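Local coordinates for protein putative amidohydrolase/peptidase (PDB 4WJB) that probably hydrolyses carbon-nitrogen bonds other than peptide bonds, as a zinc-dependent amidohydrolase of the peptidase M20 family, at residues 50-53 against 54-58. Sequence-based numbering, arbitrary orientation.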
# COMPACT_ATOMS: atom_id res chain seq x y z
N LEU A 50 -8.92 30.03 25.23
CA LEU A 50 -10.28 29.67 24.84
C LEU A 50 -10.85 28.59 25.76
O LEU A 50 -12.03 28.62 26.11
CB LEU A 50 -10.32 29.21 23.38
CG LEU A 50 -10.15 30.33 22.36
CD1 LEU A 50 -9.95 29.76 20.96
CD2 LEU A 50 -11.35 31.28 22.39
N ASP A 51 -10.01 27.63 26.13
CA ASP A 51 -10.42 26.60 27.08
C ASP A 51 -10.72 27.24 28.44
O ASP A 51 -11.71 26.91 29.10
CB ASP A 51 -9.34 25.53 27.23
CG ASP A 51 -9.78 24.37 28.10
OD1 ASP A 51 -11.00 24.11 28.17
OD2 ASP A 51 -8.91 23.70 28.71
N ARG A 52 -9.85 28.16 28.84
CA ARG A 52 -10.00 28.91 30.09
C ARG A 52 -11.32 29.68 30.12
O ARG A 52 -12.02 29.68 31.13
CB ARG A 52 -8.81 29.87 30.26
CG ARG A 52 -8.89 30.79 31.48
CD ARG A 52 -8.00 32.00 31.23
NE ARG A 52 -7.38 32.52 32.45
CZ ARG A 52 -6.26 33.24 32.46
NH1 ARG A 52 -5.63 33.51 31.32
NH2 ARG A 52 -5.76 33.69 33.61
N GLU A 53 -11.63 30.35 29.02
CA GLU A 53 -12.87 31.11 28.92
C GLU A 53 -14.07 30.18 29.08
O GLU A 53 -15.04 30.51 29.76
CB GLU A 53 -12.96 31.87 27.60
CG GLU A 53 -14.22 32.71 27.47
CD GLU A 53 -14.32 33.43 26.14
OE1 GLU A 53 -13.38 33.32 25.32
OE2 GLU A 53 -15.34 34.11 25.92
N SER A 54 -13.99 29.02 28.45
CA SER A 54 -15.03 28.01 28.54
C SER A 54 -15.19 27.50 29.96
O SER A 54 -16.31 27.32 30.46
CB SER A 54 -14.73 26.85 27.59
OG SER A 54 -15.73 25.85 27.70
N ARG A 55 -14.06 27.24 30.61
CA ARG A 55 -14.06 26.79 32.00
C ARG A 55 -14.67 27.85 32.93
O ARG A 55 -15.50 27.54 33.79
CB ARG A 55 -12.64 26.44 32.45
CG ARG A 55 -12.06 25.18 31.80
CD ARG A 55 -10.53 25.16 31.88
NE ARG A 55 -10.01 23.82 31.62
CZ ARG A 55 -9.64 22.97 32.57
NH1 ARG A 55 -9.74 23.32 33.85
NH2 ARG A 55 -9.18 21.77 32.24
N ASP A 56 -14.25 29.09 32.74
CA ASP A 56 -14.73 30.20 33.56
C ASP A 56 -16.24 30.38 33.44
O ASP A 56 -16.92 30.70 34.43
CB ASP A 56 -14.04 31.51 33.17
CG ASP A 56 -12.59 31.57 33.63
OD1 ASP A 56 -12.19 30.71 34.43
OD2 ASP A 56 -11.87 32.49 33.19
N LEU A 57 -16.76 30.20 32.23
CA LEU A 57 -18.19 30.35 31.98
C LEU A 57 -18.98 29.24 32.66
O LEU A 57 -20.03 29.49 33.25
CB LEU A 57 -18.47 30.37 30.48
CG LEU A 57 -19.89 30.75 30.07
CD1 LEU A 57 -20.23 32.12 30.63
CD2 LEU A 57 -20.03 30.76 28.55
N PHE A 58 -18.48 28.01 32.57
CA PHE A 58 -19.12 26.89 33.25
C PHE A 58 -19.14 27.12 34.76
O PHE A 58 -20.15 26.91 35.43
CB PHE A 58 -18.40 25.57 32.93
CG PHE A 58 -18.85 24.42 33.78
CD1 PHE A 58 -20.03 23.76 33.49
CD2 PHE A 58 -18.11 24.03 34.89
CE1 PHE A 58 -20.46 22.70 34.29
CE2 PHE A 58 -18.53 22.98 35.68
CZ PHE A 58 -19.71 22.31 35.38
O HOH W 1 -9.11 21.04 29.23
O HOH W 2 -13.12 24.10 26.54
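Asp-51 and Arg-55, one helical turn apart, form a salt bridge in which NE of Arg-55 donates to OD2 of Asp-51 at 3.1 Å. The carboxylate stands nearly perpendicular to the guanidinium, the planes 83° apart, and NE approaches OD2 from above the carboxylate, 52° out of its plane, while the acid sits at the guanidinium edge. With CG set beside its backbone N (chi1 -70°) and an extended chain from there to NE, Arg-55 runs back along the helix, its CG 3.2 Å from O of Asp-51. A water closes the pair into a ring, donating to OD2 of Asp-51 at 2.7 Å and accepting from NH2 of Arg-55. A second water donates to OD1 of Asp-51 and makes a weak contact with OG of Ser-54.

On the neighbouring face, Arg-52 and Asp-56 run alongside each other in the same direction, yet NE of Arg-52 is 4.6 Å from OD2 of Asp-56, too far for an ion pair; OD1 of Asp-56 is hydrogen-bonded to OH of Tyr-185. Beneath both pairs run the i to i+4 backbone bonds, among them Arg-55 N to Asp-51 O at 2.8 Å.

The buried ion pair, its Asp-51 side chain about 13 Å from the bound zinc, is fixed from outside: OD2 of Asp-51 also accepts from Leu-47 N, and Arg-55 gives NH1 to Gly-75 O and NH2 to Thr-139 OG1, with a cation-pi contact to Tyr-185. An i to i+4 Asp-Arg bridge thus ties helix 49-64 to the turn before strand 77-81 and the end of strand 133-138 in the M20 fold.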